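PDB 6EZ3: Cyclo(L-leucyl-L-leucyl) synthase from Staphylococcus haemolyticus, which catalyses the ATP-independent formation of cyclo(L-leucyl-L-leucyl) from two molecules of leucyl-tRNA, and can also incorporate other nonpolar residues such as phenylalanine and methionine. Local coordinates for residues 123-128 with 210-215. Residues are numbered along the deposited sequence; the frame is centred on the assembly and turned at random.
Sequences KTIVDQ and FNLKMN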
loop_
_atom_site.group_PDB
_atom_site.type_symbol
_atom_site.label_atom_id
_atom_site.label_comp_id
_atom_site.label_asym_id
_atom_site.label_seq_id
_atom_site.Cartn_x
_atom_site.Cartn_y
_atom_site.Cartn_z
ATOM N N LYS A 123 8.269 -4.251 -13.754
ATOM C CA LYS A 123 8.699 -3.974 -15.128
ATOM C C LYS A 123 7.493 -3.599 -15.993
ATOM O O LYS A 123 7.464 -2.500 -16.530
ATOM C CB LYS A 123 9.458 -5.168 -15.719
ATOM C CG LYS A 123 10.025 -4.900 -17.120
ATOM C CD LYS A 123 9.762 -6.049 -18.079
ATOM C CE LYS A 123 10.800 -7.148 -17.867
ATOM N NZ LYS A 123 10.618 -8.333 -18.746
ATOM N N THR A 124 6.485 -4.485 -16.067
ATOM C CA THR A 124 5.206 -4.315 -16.778
ATOM C C THR A 124 4.562 -2.966 -16.435
ATOM O O THR A 124 4.011 -2.333 -17.332
ATOM C CB THR A 124 4.257 -5.478 -16.351
ATOM O OG1 THR A 124 4.856 -6.742 -16.660
ATOM C CG2 THR A 124 2.841 -5.369 -16.882
ATOM N N ILE A 125 4.609 -2.545 -15.141
ATOM C CA ILE A 125 4.069 -1.259 -14.682
ATOM C C ILE A 125 4.941 -0.108 -15.214
ATOM O O ILE A 125 4.388 0.817 -15.798
ATOM C CB ILE A 125 3.890 -1.204 -13.137
ATOM C CG1 ILE A 125 2.750 -2.119 -12.670
ATOM C CG2 ILE A 125 3.668 0.225 -12.639
ATOM C CD1 ILE A 125 2.856 -2.521 -11.229
ATOM N N VAL A 126 6.288 -0.163 -15.020
ATOM C CA VAL A 126 7.210 0.886 -15.492
ATOM C C VAL A 126 7.107 1.066 -17.019
ATOM O O VAL A 126 7.098 2.209 -17.494
ATOM C CB VAL A 126 8.663 0.685 -15.001
ATOM C CG1 VAL A 126 9.623 1.649 -15.677
ATOM C CG2 VAL A 126 8.741 0.874 -13.504
ATOM N N ASP A 127 6.968 -0.051 -17.773
ATOM C CA ASP A 127 6.829 -0.004 -19.223
ATOM C C ASP A 127 5.633 0.889 -19.591
ATOM O O ASP A 127 5.796 1.824 -20.375
ATOM C CB ASP A 127 6.689 -1.421 -19.813
ATOM C CG ASP A 127 7.944 -2.280 -19.747
ATOM O OD1 ASP A 127 9.058 -1.704 -19.585
ATOM O OD2 ASP A 127 7.817 -3.536 -19.873
ATOM N N GLN A 128 4.467 0.659 -18.941
ATOM C CA GLN A 128 3.236 1.440 -19.126
ATOM C C GLN A 128 3.440 2.905 -18.701
ATOM O O GLN A 128 2.974 3.817 -19.378
ATOM C CB GLN A 128 2.066 0.802 -18.357
ATOM C CG GLN A 128 1.005 0.191 -19.245
ATOM C CD GLN A 128 1.574 -0.750 -20.261
ATOM O OE1 GLN A 128 1.523 -0.483 -21.455
ATOM N NE2 GLN A 128 2.154 -1.861 -19.819
ATOM N N PHE A 210 -6.214 1.317 -18.794
ATOM C CA PHE A 210 -4.790 1.080 -19.057
ATOM C C PHE A 210 -4.510 -0.359 -19.483
ATOM O O PHE A 210 -5.402 -1.215 -19.426
ATOM C CB PHE A 210 -3.909 1.462 -17.855
ATOM C CG PHE A 210 -4.358 2.643 -17.034
ATOM C CD1 PHE A 210 -4.293 3.935 -17.545
ATOM C CD2 PHE A 210 -4.810 2.468 -15.734
ATOM C CE1 PHE A 210 -4.704 5.025 -16.782
ATOM C CE2 PHE A 210 -5.193 3.560 -14.959
ATOM C CZ PHE A 210 -5.131 4.833 -15.486
ATOM N N ASN A 211 -3.254 -0.628 -19.883
ATOM C CA ASN A 211 -2.768 -1.955 -20.316
ATOM C C ASN A 211 -2.316 -2.816 -19.129
ATOM O O ASN A 211 -1.526 -3.742 -19.299
ATOM C CB ASN A 211 -1.641 -1.804 -21.351
ATOM C CG ASN A 211 -1.992 -0.887 -22.506
ATOM O OD1 ASN A 211 -2.923 -1.160 -23.280
ATOM N ND2 ASN A 211 -1.278 0.240 -22.623
ATOM N N LEU A 212 -2.828 -2.490 -17.924
ATOM C CA LEU A 212 -2.596 -3.176 -16.648
ATOM C C LEU A 212 -3.928 -3.678 -16.107
ATOM O O LEU A 212 -4.973 -3.066 -16.353
ATOM C CB LEU A 212 -1.950 -2.246 -15.619
ATOM C CG LEU A 212 -0.572 -1.711 -15.941
ATOM C CD1 LEU A 212 -0.366 -0.385 -15.279
ATOM C CD2 LEU A 212 0.493 -2.668 -15.492
ATOM N N LYS A 213 -3.895 -4.800 -15.379
ATOM C CA LYS A 213 -5.101 -5.392 -14.812
ATOM C C LYS A 213 -4.902 -5.868 -13.382
ATOM O O LYS A 213 -3.873 -6.454 -13.055
ATOM C CB LYS A 213 -5.619 -6.537 -15.701
ATOM C CG LYS A 213 -6.364 -6.057 -16.960
ATOM C CD LYS A 213 -6.847 -7.233 -17.820
ATOM C CE LYS A 213 -7.271 -6.847 -19.220
ATOM N NZ LYS A 213 -7.320 -8.034 -20.120
ATOM N N MET A 214 -5.888 -5.612 -12.519
ATOM C CA MET A 214 -5.831 -6.123 -11.162
ATOM C C MET A 214 -6.313 -7.597 -11.236
ATOM O O MET A 214 -7.428 -7.870 -11.696
ATOM C CB MET A 214 -6.716 -5.303 -10.229
ATOM C CG MET A 214 -6.614 -5.758 -8.807
ATOM S SD MET A 214 -7.973 -5.152 -7.812
ATOM C CE MET A 214 -7.388 -3.617 -7.462
ATOM N N ASN A 215 -5.456 -8.530 -10.803
ATOM C CA ASN A 215 -5.719 -9.961 -10.821
ATOM C C ASN A 215 -7.050 -10.359 -10.207
ATOM O O ASN A 215 -7.454 -9.776 -9.214
ATOM C CB ASN A 215 -4.578 -10.724 -10.162
ATOM C CG ASN A 215 -4.635 -12.201 -10.416
ATOM O OD1 ASN A 215 -5.200 -12.958 -9.635
ATOM N ND2 ASN A 215 -4.104 -12.634 -11.540
#
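Leu212 and Asn211, in the irregular chain 210-215, face one side of the helical segment 123-128, the CA atoms of Ile125 and Leu212 lying 7.2 Å apart and those of Gln128 and Asn211 7.0 Å apart. Contact is made by Thr124, Ile125 and Gln128, which span one turn of the helix. Leu212 supplies the apolar part and divides its two methyl groups along that turn. Its CD2 meets CG1 of Ile125 at 3.7 Å, the two side chains crossing at about a right angle, and CG2 of Thr124 at 3.8 Å, the Thr124 and Leu212 side chains passing each other in opposite directions. The other methyl, CD1, approaches the CB of Gln128. OG1 of Thr124 lies beside the backbone N (chi1 -58°), which leaves CG2 anti to that N and turned to Leu212, while OG1 is hydrogen-bonded to the backbone O of Asp120.

Gln128 bends at chi2 (51°); its side chain and that of Asn211 cross at about a right angle with amide planes 72° apart, and CB of Asn211 lies 3.6 Å from CD of Gln128. ND2 of Asn211 donates to OE1 of Gln128 over 3.1 Å, from above the carbonyl plane and far from straight, while NE2 of Gln128 makes a weak bond to the carbonyl O of Thr124. The amide thus probably bridges the helix backbone and the loop, with neither bond well aligned.

Phe135 of helix 133-149 touches both Ile125 and Leu212 and takes the ring of Phe210 edge-to-face. Ile125 also packs on Pro177 and Leu180 of helix 177-181, near Leu173, a probable substrate-binding residue. The contact therefore joins helix 116-131 to the connection between helix 200-206 and strand 218-225.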